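Protein P47 (Clostridium botulinum, PDB 6EKT) may belong to a progenitor complex that protects botulinum neurotoxin A2 in the host gut, and has an elongated fold resembling tubular lipid-binding (TULIP) proteins. Local coordinates at residues S236-I242 / F430-A436; Y208-L212 / N226-L232; S243-F247 / L426-F430; V30-S34 / T410-N414. All blocks are in the same frame, centred on the assembly; numbering follows the deposited sequence.

Contact 1: S236-I242 / F430-A436; sequences SEVGLLI and FCIQGNA
Val238 with Gly434, Leu240 with Ile432 and Ile242 with Phe430 are the hydrogen-bonded pairs of an antiparallel ladder between strands 238-242 and 430-434, whose directions differ by 171°. Each pair closes two backbone bonds; the one from Ile242 N to Phe430 O is 2.9 Å long and nearly straight. Between them Gly239 faces Gln433 and Leu241 faces Cys431 as non-hydrogen-bonded pairs, and there CA-H...O contacts fill in, such as Gly239 CA to Ile432 O at 3.3 Å.

Among the polar side chains, Glu237 reaches past the last rung. With CG anti to its carbonyl carbon (chi1 -75°) and the chain extended beyond, OE1 accepts from the backbone N of Ala436 at 2.7 Å through its anti lone pair, which ties down the C-terminal tail. Ser236 OG lies 3.2 Å from Gln433 CD without bonding to the amide; the hydroxyl is engaged by Gly233 O, while Gln433 NE2 is bonded to Ile231 O.

Apolar contacts divide between the two faces. On one, Leu240 CD1 approaches Ile432 CD1 at 4.3 Å, and Ile242 CD1 stands at the edge of the Phe430 ring, 4.4 Å from CD2. Further along, Val238 CG2 meets Ala436 CB at 3.8 Å. On the other face, Leu241 CD1 rests 3.9 Å from Cys431 CB.

Helix 403-409 covers the face carrying Val238, Leu240 and Ile432, and strands 29-34 and 421-426 flank the pair. The two strands thus lie inside a six-stranded antiparallel sheet of this TULIP-like protein.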
loop_
_atom_site.group_PDB
_atom_site.type_symbol
_atom_site.label_atom_id
_atom_site.label_comp_id
_atom_site.label_asym_id
_atom_site.label_seq_id
_atom_site.Cartn_x
_atom_site.Cartn_y
_atom_site.Cartn_z
ATOM N N SER A 236 -10.311 -4.748 -8.156
ATOM C CA SER A 236 -10.434 -4.366 -6.757
ATOM C C SER A 236 -10.907 -2.928 -6.633
ATOM O O SER A 236 -10.490 -2.046 -7.400
ATOM C CB SER A 236 -9.088 -4.486 -6.047
ATOM O OG SER A 236 -8.467 -5.713 -6.348
ATOM N N GLU A 237 -11.759 -2.701 -5.646
ATOM C CA GLU A 237 -12.259 -1.374 -5.331
ATOM C C GLU A 237 -11.259 -0.540 -4.525
ATOM O O GLU A 237 -11.111 0.655 -4.765
ATOM C CB GLU A 237 -13.586 -1.506 -4.584
ATOM C CG GLU A 237 -14.715 -1.892 -5.537
ATOM C CD GLU A 237 -16.030 -2.216 -4.864
ATOM O OE1 GLU A 237 -16.095 -2.279 -3.618
ATOM O OE2 GLU A 237 -17.011 -2.411 -5.611
ATOM N N VAL A 238 -10.591 -1.176 -3.564
ATOM C CA VAL A 238 -9.630 -0.505 -2.674
ATOM C C VAL A 238 -8.386 -1.403 -2.579
ATOM O O VAL A 238 -8.495 -2.622 -2.619
ATOM C CB VAL A 238 -10.226 -0.234 -1.256
ATOM C CG1 VAL A 238 -9.214 0.437 -0.332
ATOM C CG2 VAL A 238 -11.445 0.679 -1.338
ATOM N N GLY A 239 -7.210 -0.798 -2.485
ATOM C CA GLY A 239 -5.997 -1.574 -2.337
ATOM C C GLY A 239 -4.897 -0.823 -1.639
ATOM O O GLY A 239 -4.930 0.402 -1.528
ATOM N N LEU A 240 -3.906 -1.567 -1.164
ATOM C CA LEU A 240 -2.695 -0.933 -0.711
ATOM C C LEU A 240 -1.506 -1.836 -0.978
ATOM O O LEU A 240 -1.650 -3.057 -1.051
ATOM C CB LEU A 240 -2.791 -0.493 0.756
ATOM C CG LEU A 240 -2.869 -1.457 1.936
ATOM C CD1 LEU A 240 -1.553 -2.172 2.119
ATOM C CD2 LEU A 240 -3.150 -0.684 3.211
ATOM N N LEU A 241 -0.352 -1.208 -1.131
ATOM C CA LEU A 241 0.883 -1.895 -1.412
ATOM C C LEU A 241 1.925 -1.453 -0.408
ATOM O O LEU A 241 2.196 -0.261 -0.252
ATOM C CB LEU A 241 1.355 -1.596 -2.846
ATOM C CG LEU A 241 2.611 -2.327 -3.336
ATOM C CD1 LEU A 241 2.395 -3.840 -3.337
ATOM C CD2 LEU A 241 2.994 -1.823 -4.741
ATOM N N ILE A 242 2.510 -2.435 0.266
ATOM C CA ILE A 242 3.572 -2.206 1.249
ATOM C C ILE A 242 4.914 -2.631 0.647
ATOM O O ILE A 242 5.003 -3.709 0.060
ATOM C CB ILE A 242 3.262 -3.020 2.525
ATOM C CG1 ILE A 242 1.963 -2.512 3.157
ATOM C CG2 ILE A 242 4.380 -2.920 3.562
ATOM C CD1 ILE A 242 1.219 -3.575 3.949
ATOM N N PHE A 430 3.919 -6.280 -0.867
ATOM C CA PHE A 430 2.796 -7.014 -0.302
ATOM C C PHE A 430 1.499 -6.233 -0.532
ATOM O O PHE A 430 1.382 -5.085 -0.095
ATOM C CB PHE A 430 3.067 -7.266 1.194
ATOM C CG PHE A 430 2.120 -8.230 1.846
ATOM C CD1 PHE A 430 2.183 -9.606 1.565
ATOM C CD2 PHE A 430 1.187 -7.780 2.785
ATOM C CE1 PHE A 430 1.313 -10.498 2.192
ATOM C CE2 PHE A 430 0.319 -8.675 3.421
ATOM C CZ PHE A 430 0.386 -10.033 3.128
ATOM N N CYS A 431 0.529 -6.864 -1.195
ATOM C CA CYS A 431 -0.665 -6.140 -1.658
ATOM C C CYS A 431 -1.927 -6.712 -1.045
ATOM O O CYS A 431 -2.196 -7.907 -1.171
ATOM C CB CYS A 431 -0.743 -6.141 -3.179
ATOM S SG CYS A 431 -2.162 -5.234 -3.836
ATOM N N ILE A 432 -2.661 -5.850 -0.359
ATOM C CA ILE A 432 -3.943 -6.190 0.260
ATOM C C ILE A 432 -5.018 -5.443 -0.541
ATOM O O ILE A 432 -4.902 -4.242 -0.730
ATOM C CB ILE A 432 -3.977 -5.766 1.749
ATOM C CG1 ILE A 432 -2.916 -6.548 2.559
ATOM C CG2 ILE A 432 -5.374 -5.956 2.344
ATOM C CD1 ILE A 432 -2.597 -5.956 3.929
ATOM N N GLN A 433 -6.038 -6.157 -1.013
ATOM C CA GLN A 433 -7.129 -5.530 -1.784
ATOM C C GLN A 433 -8.449 -5.873 -1.118
ATOM O O GLN A 433 -8.583 -6.954 -0.498
ATOM C CB GLN A 433 -7.131 -6.005 -3.238
ATOM C CG GLN A 433 -5.902 -5.620 -4.056
ATOM C CD GLN A 433 -5.646 -6.569 -5.222
ATOM O OE1 GLN A 433 -6.041 -7.735 -5.181
ATOM N NE2 GLN A 433 -4.988 -6.076 -6.268
ATOM N N GLY A 434 -9.404 -4.952 -1.225
ATOM C CA GLY A 434 -10.729 -5.122 -0.621
ATOM C C GLY A 434 -11.893 -4.449 -1.344
ATOM O O GLY A 434 -11.716 -3.738 -2.351
ATOM N N ASN A 435 -13.094 -4.712 -0.833
ATOM C CA ASN A 435 -14.300 -4.025 -1.278
ATOM C C ASN A 435 -14.502 -2.761 -0.480
ATOM O O ASN A 435 -14.205 -2.717 0.715
ATOM C CB ASN A 435 -15.533 -4.932 -1.152
ATOM C CG ASN A 435 -15.564 -6.020 -2.212
ATOM O OD1 ASN A 435 -15.041 -5.844 -3.321
ATOM N ND2 ASN A 435 -16.196 -7.152 -1.886
ATOM N N ALA A 436 -14.977 -1.737 -1.173
ATOM C CA ALA A 436 -15.405 -0.490 -0.567
ATOM C C ALA A 436 -16.863 -0.614 -0.118
ATOM O O ALA A 436 -17.282 0.078 0.798
ATOM C CB ALA A 436 -15.258 0.640 -1.556
#

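Contact 2: Y208-L212 / N226-L232; sequences YLFIL and NVDGNIL
Tyr208 and Phe210, on strand 208-214, pack against the connection that leads on to strand 238-242, a segment containing a 3-10 turn at 229-231 opened by an Asx turn. In that turn Asp228 OD1 accepts from Asn230 N, while OD2 is bonded to Asn23 N.

Tyr208 lies along Leu232, the two side chains running past each other in opposite directions. Its CB begins the contact 3.7 Å from Leu232 CD1, and the same methyl comes closer to the ring, 3.5 Å from Tyr208 CD1. Further out, Leu232 CB sits over the centre of the ring face in a CH-pi contact, 3.7 Å from CZ. On the same side of the ring plane, Gly229 O comes obliquely to 3.4 Å from Tyr208 CE2. At the tip, OH is bonded to a water 2.8 Å away that donates in turn to Gly229 O, and a second water, held more weakly by the hydroxyl, donates to Leu232 O.

Phe210, two residues on, meets Val227 and Ile231. Ile231 CB stands at its edge, near CE1, and Val227 CG2 lies directly over the ring face, 3.5 Å from the centroid and 10° off the normal.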
loop_
_atom_site.group_PDB
_atom_site.type_symbol
_atom_site.label_atom_id
_atom_site.label_comp_id
_atom_site.label_asym_id
_atom_site.label_seq_id
_atom_site.Cartn_x
_atom_site.Cartn_y
_atom_site.Cartn_z
ATOM N N TYR A 208 -8.108 5.286 -11.296
ATOM C CA TYR A 208 -7.630 5.070 -9.919
ATOM C C TYR A 208 -7.096 6.347 -9.264
ATOM O O TYR A 208 -6.342 7.112 -9.887
ATOM C CB TYR A 208 -6.543 3.966 -9.872
ATOM C CG TYR A 208 -6.867 2.633 -10.555
ATOM C CD1 TYR A 208 -8.174 2.120 -10.590
ATOM C CD2 TYR A 208 -5.846 1.857 -11.128
ATOM C CE1 TYR A 208 -8.461 0.897 -11.198
ATOM C CE2 TYR A 208 -6.122 0.631 -11.740
ATOM C CZ TYR A 208 -7.441 0.165 -11.777
ATOM O OH TYR A 208 -7.747 -1.042 -12.360
ATOM N N LEU A 209 -7.516 6.585 -8.023
ATOM C CA LEU A 209 -6.938 7.640 -7.184
ATOM C C LEU A 209 -5.936 6.961 -6.276
ATOM O O LEU A 209 -6.261 5.927 -5.635
ATOM C CB LEU A 209 -7.999 8.349 -6.321
ATOM C CG LEU A 209 -8.937 9.389 -6.986
ATOM C CD1 LEU A 209 -9.993 8.688 -7.809
ATOM C CD2 LEU A 209 -9.631 10.252 -5.937
ATOM N N PHE A 210 -4.725 7.512 -6.218
ATOM C CA PHE A 210 -3.652 6.948 -5.397
ATOM C C PHE A 210 -3.098 7.970 -4.433
ATOM O O PHE A 210 -3.025 9.153 -4.763
ATOM C CB PHE A 210 -2.510 6.418 -6.279
ATOM C CG PHE A 210 -2.793 5.089 -6.916
ATOM C CD1 PHE A 210 -2.824 3.924 -6.144
ATOM C CD2 PHE A 210 -2.987 4.986 -8.297
ATOM C CE1 PHE A 210 -3.080 2.682 -6.732
ATOM C CE2 PHE A 210 -3.231 3.752 -8.903
ATOM C CZ PHE A 210 -3.281 2.595 -8.121
ATOM N N ILE A 211 -2.704 7.505 -3.248
ATOM C CA ILE A 211 -1.890 8.305 -2.318
ATOM C C ILE A 211 -0.586 7.536 -2.151
ATOM O O ILE A 211 -0.600 6.351 -1.797
ATOM C CB ILE A 211 -2.602 8.530 -0.945
ATOM C CG1 ILE A 211 -3.823 9.443 -1.118
ATOM C CG2 ILE A 211 -1.641 9.113 0.101
ATOM C CD1 ILE A 211 -4.820 9.414 0.048
ATOM N N LEU A 212 0.525 8.213 -2.427
ATOM C CA LEU A 212 1.869 7.654 -2.281
ATOM C C LEU A 212 2.449 8.185 -0.983
ATOM O O LEU A 212 2.376 9.388 -0.747
ATOM C CB LEU A 212 2.740 8.103 -3.469
ATOM C CG LEU A 212 2.573 7.454 -4.848
ATOM C CD1 LEU A 212 1.152 7.252 -5.318
ATOM C CD2 LEU A 212 3.369 8.205 -5.908
ATOM N N ASN A 226 5.388 7.836 -10.065
ATOM C CA ASN A 226 5.114 6.538 -10.698
ATOM C C ASN A 226 4.332 5.646 -9.729
ATOM O O ASN A 226 4.632 5.612 -8.528
ATOM C CB ASN A 226 6.414 5.860 -11.139
ATOM C CG ASN A 226 7.113 6.584 -12.288
ATOM O OD1 ASN A 226 8.357 6.622 -12.350
ATOM N ND2 ASN A 226 6.346 7.152 -13.187
ATOM N N VAL A 227 3.293 4.984 -10.252
ATOM C CA VAL A 227 2.468 4.097 -9.448
ATOM C C VAL A 227 2.122 2.811 -10.211
ATOM O O VAL A 227 1.977 2.815 -11.442
ATOM C CB VAL A 227 1.220 4.853 -8.889
ATOM C CG1 VAL A 227 0.317 5.376 -10.000
ATOM C CG2 VAL A 227 0.448 4.002 -7.879
ATOM N N ASP A 228 2.017 1.708 -9.472
ATOM C CA ASP A 228 1.717 0.420 -10.057
ATOM C C ASP A 228 0.205 0.255 -10.083
ATOM O O ASP A 228 -0.414 0.077 -9.032
ATOM C CB ASP A 228 2.387 -0.702 -9.234
ATOM C CG ASP A 228 2.362 -2.050 -9.945
ATOM O OD1 ASP A 228 1.480 -2.275 -10.812
ATOM O OD2 ASP A 228 3.248 -2.883 -9.654
ATOM N N GLY A 229 -0.389 0.354 -11.277
ATOM C CA GLY A 229 -1.841 0.134 -11.457
ATOM C C GLY A 229 -2.361 -1.230 -11.003
ATOM O O GLY A 229 -3.549 -1.368 -10.695
ATOM N N ASN A 230 -1.477 -2.227 -10.951
ATOM C CA ASN A 230 -1.848 -3.579 -10.487
ATOM C C ASN A 230 -2.243 -3.635 -9.011
ATOM O O ASN A 230 -2.797 -4.640 -8.555
ATOM C CB ASN A 230 -0.764 -4.629 -10.844
ATOM C CG ASN A 230 -0.693 -4.895 -12.354
ATOM O OD1 ASN A 230 -1.721 -4.984 -13.019
ATOM N ND2 ASN A 230 0.528 -4.996 -12.903
ATOM N N ILE A 231 -1.998 -2.548 -8.275
ATOM C CA ILE A 231 -2.511 -2.408 -6.902
ATOM C C ILE A 231 -4.025 -2.570 -6.893
ATOM O O ILE A 231 -4.587 -3.191 -5.982
ATOM C CB ILE A 231 -2.089 -1.078 -6.246
ATOM C CG1 ILE A 231 -0.572 -1.048 -6.072
ATOM C CG2 ILE A 231 -2.804 -0.865 -4.906
ATOM C CD1 ILE A 231 -0.014 0.292 -5.650
ATOM N N LEU A 232 -4.682 -2.047 -7.924
ATOM C CA LEU A 232 -6.121 -2.241 -8.052
ATOM C C LEU A 232 -6.463 -3.289 -9.111
ATOM O O LEU A 232 -7.537 -3.234 -9.735
ATOM C CB LEU A 232 -6.865 -0.898 -8.240
ATOM C CG LEU A 232 -6.763 0.032 -7.011
ATOM C CD1 LEU A 232 -7.311 1.426 -7.240
ATOM C CD2 LEU A 232 -7.482 -0.566 -5.815
HETATM O O HOH W 1 -5.404 -2.636 -12.559
HETATM O O HOH W 2 -10.045 -1.863 -10.109
#

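Contact 3: S243-F247 / L426-F430; sequences SEKLF and LNVGF
The first turn of helix 244-252 packs beside the tight turn of the hairpin made by strands 421-426 and 430-434, with Phe247 and Glu244 meeting Leu426, Val428 and Phe430. The hairpin reverses at Val428, whose positive phi (73°) and negative psi fit a classic gamma turn; Asn427 N bonds to Gly429 O, and the return bond from Gly429 N to Asn427 O is weak. The helix is capped by Ser243, whose OG accepts from Leu246 N at 3.1 Å.

Phe247 carries most of the contact. With CG anti to the backbone N (chi1 174°), its ring reaches across to Phe430 in an offset stack, the centroids 4.6 Å apart and the planes inclined by 19°. The overlap is partial: CE1 of Phe247 lies over the rim of the Phe430 face, 3.4 Å from Phe430 CD1. Leu426 comes to the same side of the Phe247 ring, where its CD1 makes a CH-pi contact offset toward the rim, 3.7 Å from Phe247 CE2.

At the turn itself, Glu244 passes over Val428 with its aliphatic part. Its CB is 3.4 Å from Val428 O, and farther out OE2 comes to 4.0 Å from Val428 CG1. The other carboxylate oxygen, OE1, is bonded to Gly279 N.

Strands of the eight-stranded antiparallel sheet close in around the contact: Phe355 of strand 352-368 touches both Phe247 and Leu426, and Leu310 of strand 297-311 touches Leu426 and Glu244, while Met251, one helical turn beyond Phe247, packs on Phe430.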
loop_
_atom_site.group_PDB
_atom_site.type_symbol
_atom_site.label_atom_id
_atom_site.label_comp_id
_atom_site.label_asym_id
_atom_site.label_seq_id
_atom_site.Cartn_x
_atom_site.Cartn_y
_atom_site.Cartn_z
ATOM N N SER A 243 5.962 -1.828 0.851
ATOM C CA SER A 243 7.292 -2.128 0.313
ATOM C C SER A 243 7.827 -3.467 0.871
ATOM O O SER A 243 7.422 -3.924 1.954
ATOM C CB SER A 243 8.300 -1.021 0.645
ATOM O OG SER A 243 8.638 -1.039 2.039
ATOM N N GLU A 244 8.688 -4.105 0.086
ATOM C CA GLU A 244 9.366 -5.325 0.543
ATOM C C GLU A 244 9.979 -5.142 1.935
ATOM O O GLU A 244 9.829 -6.021 2.801
ATOM C CB GLU A 244 10.454 -5.729 -0.447
ATOM C CG GLU A 244 11.229 -6.966 0.014
ATOM C CD GLU A 244 12.432 -7.225 -0.869
ATOM O OE1 GLU A 244 13.486 -6.635 -0.621
ATOM O OE2 GLU A 244 12.313 -8.026 -1.802
ATOM N N LYS A 245 10.676 -4.025 2.144
ATOM C CA LYS A 245 11.389 -3.773 3.400
ATOM C C LYS A 245 10.433 -3.639 4.589
ATOM O O LYS A 245 10.658 -4.242 5.657
ATOM C CB LYS A 245 12.323 -2.556 3.254
ATOM C CG LYS A 245 13.019 -2.082 4.518
ATOM C CD LYS A 245 14.152 -1.164 4.108
ATOM C CE LYS A 245 14.418 -0.088 5.133
ATOM N NZ LYS A 245 15.607 0.673 4.651
ATOM N N LEU A 246 9.358 -2.869 4.414
ATOM C CA LEU A 246 8.340 -2.769 5.482
ATOM C C LEU A 246 7.659 -4.100 5.791
ATOM O O LEU A 246 7.346 -4.379 6.939
ATOM C CB LEU A 246 7.301 -1.687 5.138
ATOM C CG LEU A 246 7.765 -0.239 5.323
ATOM C CD1 LEU A 246 6.618 0.703 4.913
ATOM C CD2 LEU A 246 8.187 0.035 6.754
ATOM N N PHE A 247 7.429 -4.916 4.759
ATOM C CA PHE A 247 6.840 -6.256 4.911
ATOM C C PHE A 247 7.768 -7.145 5.774
ATOM O O PHE A 247 7.318 -7.790 6.727
ATOM C CB PHE A 247 6.596 -6.879 3.526
ATOM C CG PHE A 247 6.124 -8.307 3.563
ATOM C CD1 PHE A 247 4.860 -8.637 4.068
ATOM C CD2 PHE A 247 6.963 -9.335 3.113
ATOM C CE1 PHE A 247 4.434 -9.962 4.112
ATOM C CE2 PHE A 247 6.536 -10.668 3.142
ATOM C CZ PHE A 247 5.276 -10.981 3.636
ATOM N N LEU A 426 1.627 -11.631 -2.259
ATOM C CA LEU A 426 3.027 -11.267 -2.164
ATOM C C LEU A 426 3.691 -11.335 -3.526
ATOM O O LEU A 426 3.732 -12.388 -4.126
ATOM C CB LEU A 426 3.769 -12.164 -1.152
ATOM C CG LEU A 426 5.254 -11.862 -0.936
ATOM C CD1 LEU A 426 5.431 -10.468 -0.344
ATOM C CD2 LEU A 426 5.889 -12.958 -0.052
ATOM N N ASN A 427 4.209 -10.205 -4.008
ATOM C CA ASN A 427 4.970 -10.181 -5.248
ATOM C C ASN A 427 5.986 -9.049 -5.167
ATOM O O ASN A 427 5.784 -7.976 -5.753
ATOM C CB ASN A 427 4.052 -10.021 -6.466
ATOM C CG ASN A 427 4.770 -10.285 -7.768
ATOM O OD1 ASN A 427 5.915 -10.721 -7.770
ATOM N ND2 ASN A 427 4.094 -10.034 -8.892
ATOM N N VAL A 428 7.070 -9.306 -4.432
ATOM C CA VAL A 428 8.090 -8.303 -4.050
ATOM C C VAL A 428 7.517 -7.371 -2.976
ATOM O O VAL A 428 7.911 -7.462 -1.798
ATOM C CB VAL A 428 8.744 -7.534 -5.238
ATOM C CG1 VAL A 428 9.933 -6.722 -4.730
ATOM C CG2 VAL A 428 9.200 -8.493 -6.322
ATOM N N GLY A 429 6.571 -6.512 -3.370
ATOM C CA GLY A 429 5.721 -5.823 -2.398
ATOM C C GLY A 429 4.575 -6.711 -1.927
ATOM O O GLY A 429 4.282 -7.749 -2.523
ATOM N N PHE A 430 3.919 -6.280 -0.867
ATOM C CA PHE A 430 2.796 -7.014 -0.302
ATOM C C PHE A 430 1.499 -6.233 -0.532
ATOM O O PHE A 430 1.382 -5.085 -0.095
ATOM C CB PHE A 430 3.067 -7.266 1.194
ATOM C CG PHE A 430 2.120 -8.230 1.846
ATOM C CD1 PHE A 430 2.183 -9.606 1.565
ATOM C CD2 PHE A 430 1.187 -7.780 2.785
ATOM C CE1 PHE A 430 1.313 -10.498 2.192
ATOM C CE2 PHE A 430 0.319 -8.675 3.421
ATOM C CZ PHE A 430 0.386 -10.033 3.128
#

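Contact 4: V30-S34 / T410-N414; sequences VYGCS and TIKWN
Tyr31 turns its CG anti to the carbonyl carbon (chi1 -54°), which lays the ring against Ile411, whereas Cys33 holds SG anti to the backbone N (chi1 -174°), leaving CB to press on Trp413. Ile411 CG1 stands over the centre of the Tyr31 ring in a CH-pi contact, 3.5 Å from the centroid. Beyond it the phenol crosses Thr410 at about a right angle, with OH 3.3 Å from Thr410 CB and 3.4 Å from CG2.

These residues join two antiparallel sheets of the TULIP-like fold face against face: strand 29-34 is an inner strand of one, and strand 411-413 is an outermost strand of the other. The two segments run nearly parallel, 7° apart, with axes 8.5 Å from each other and no hydrogen bond between them. Ile211, from the strand next to 29-34, packs on Ile411 and Trp413 as well.

The Trp413 indole is gripped on both faces. Cys33 CB lies over one, 3.4 Å from CD2, and Ile411 CG2 covers the opposite face toward the rim. Cys33 SG adds an oblique sulfur-aromatic contact, 4.5 Å from the centroid of the five-membered ring, while Tyr31 O approaches the indole edge at CZ2, 3.6 Å away.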
loop_
_atom_site.group_PDB
_atom_site.type_symbol
_atom_site.label_atom_id
_atom_site.label_comp_id
_atom_site.label_asym_id
_atom_site.label_seq_id
_atom_site.Cartn_x
_atom_site.Cartn_y
_atom_site.Cartn_z
ATOM N N VAL A 30 1.629 2.568 -0.604
ATOM C CA VAL A 30 0.812 3.216 -1.650
ATOM C C VAL A 30 -0.622 2.766 -1.418
ATOM O O VAL A 30 -0.861 1.562 -1.202
ATOM C CB VAL A 30 1.299 2.838 -3.072
ATOM C CG1 VAL A 30 0.410 3.477 -4.133
ATOM C CG2 VAL A 30 2.722 3.303 -3.282
ATOM N N TYR A 31 -1.561 3.723 -1.441
ATOM C CA TYR A 31 -2.975 3.447 -1.211
ATOM C C TYR A 31 -3.774 3.805 -2.444
ATOM O O TYR A 31 -3.540 4.855 -3.032
ATOM C CB TYR A 31 -3.485 4.297 -0.047
ATOM C CG TYR A 31 -2.675 4.151 1.232
ATOM C CD1 TYR A 31 -1.513 4.901 1.436
ATOM C CD2 TYR A 31 -3.100 3.285 2.259
ATOM C CE1 TYR A 31 -0.777 4.787 2.609
ATOM C CE2 TYR A 31 -2.366 3.154 3.454
ATOM C CZ TYR A 31 -1.221 3.914 3.620
ATOM O OH TYR A 31 -0.484 3.800 4.760
ATOM N N GLY A 32 -4.711 2.945 -2.838
ATOM C CA GLY A 32 -5.555 3.241 -4.018
ATOM C C GLY A 32 -7.048 3.002 -3.857
ATOM O O GLY A 32 -7.471 2.103 -3.112
ATOM N N CYS A 33 -7.845 3.809 -4.564
ATOM C CA CYS A 33 -9.301 3.632 -4.622
ATOM C C CYS A 33 -9.807 3.893 -6.028
ATOM O O CYS A 33 -9.333 4.809 -6.716
ATOM C CB CYS A 33 -10.033 4.546 -3.631
ATOM S SG CYS A 33 -11.826 4.272 -3.504
ATOM N N SER A 34 -10.755 3.057 -6.442
ATOM C CA SER A 34 -11.433 3.155 -7.731
ATOM C C SER A 34 -12.251 4.449 -7.801
ATOM O O SER A 34 -12.898 4.834 -6.813
ATOM C CB SER A 34 -12.334 1.917 -7.890
ATOM O OG SER A 34 -13.263 2.063 -8.950
ATOM N N THR A 410 -4.605 3.947 8.076
ATOM C CA THR A 410 -3.947 5.187 7.686
ATOM C C THR A 410 -4.809 6.007 6.728
ATOM O O THR A 410 -5.075 7.168 7.000
ATOM C CB THR A 410 -2.534 4.905 7.112
ATOM O OG1 THR A 410 -1.752 4.264 8.126
ATOM C CG2 THR A 410 -1.821 6.206 6.671
ATOM N N ILE A 411 -5.252 5.396 5.635
ATOM C CA ILE A 411 -6.079 6.083 4.649
ATOM C C ILE A 411 -7.460 5.480 4.688
ATOM O O ILE A 411 -7.623 4.284 4.466
ATOM C CB ILE A 411 -5.485 5.991 3.213
ATOM C CG1 ILE A 411 -4.089 6.644 3.158
ATOM C CG2 ILE A 411 -6.440 6.554 2.134
ATOM C CD1 ILE A 411 -4.004 8.102 3.589
ATOM N N LYS A 412 -8.439 6.323 4.984
ATOM C CA LYS A 412 -9.828 5.951 4.827
ATOM C C LYS A 412 -10.419 6.765 3.686
ATOM O O LYS A 412 -10.592 7.981 3.802
ATOM C CB LYS A 412 -10.595 6.179 6.128
ATOM C CG LYS A 412 -10.131 5.266 7.264
ATOM C CD LYS A 412 -11.126 5.208 8.421
ATOM C CE LYS A 412 -11.175 6.487 9.255
ATOM N NZ LYS A 412 -9.836 6.804 9.824
ATOM N N TRP A 413 -10.710 6.083 2.586
ATOM C CA TRP A 413 -11.290 6.718 1.404
ATOM C C TRP A 413 -12.723 7.140 1.693
ATOM O O TRP A 413 -13.534 6.319 2.124
ATOM C CB TRP A 413 -11.205 5.776 0.220
ATOM C CG TRP A 413 -9.769 5.527 -0.218
ATOM C CD1 TRP A 413 -8.986 4.445 0.087
ATOM C CD2 TRP A 413 -8.963 6.396 -1.008
ATOM N NE1 TRP A 413 -7.741 4.578 -0.490
ATOM C CE2 TRP A 413 -7.703 5.758 -1.185
ATOM C CE3 TRP A 413 -9.193 7.635 -1.630
ATOM C CZ2 TRP A 413 -6.660 6.333 -1.926
ATOM C CZ3 TRP A 413 -8.152 8.216 -2.381
ATOM C CH2 TRP A 413 -6.903 7.561 -2.521
ATOM N N ASN A 414 -13.002 8.432 1.483
ATOM C CA ASN A 414 -14.236 9.128 1.940
ATOM C C ASN A 414 -14.489 8.993 3.450
ATOM O O ASN A 414 -15.630 9.007 3.909
ATOM C CB ASN A 414 -15.482 8.758 1.092
ATOM C CG ASN A 414 -16.714 9.642 1.402
ATOM O OD1 ASN A 414 -16.626 10.873 1.492
ATOM N ND2 ASN A 414 -17.866 9.003 1.570
#

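How the contacts relate
Contacts 1, 2 and 4 meet in one six-stranded antiparallel sheet, where strands 208-214, 29-34, 238-242 and 430-434 lie side by side; these three contact centres are about 9 to 10 Å apart. Contact 2 lines one face with segment 226-232, and contact 4 fastens the face of Tyr31 and Cys33 to a second sheet. Contact 3 shares Phe430 with contact 1 at the end of the ladder; its centre is about 18 Å from that of contact 4. Contact 2 closes before contact 1 opens, inside the chain loop closed by contact 4; contact 3 lies inside that of contact 1; contacts 1 and 4 cross, so N- and C-terminal strands build the middle of the elongated protein.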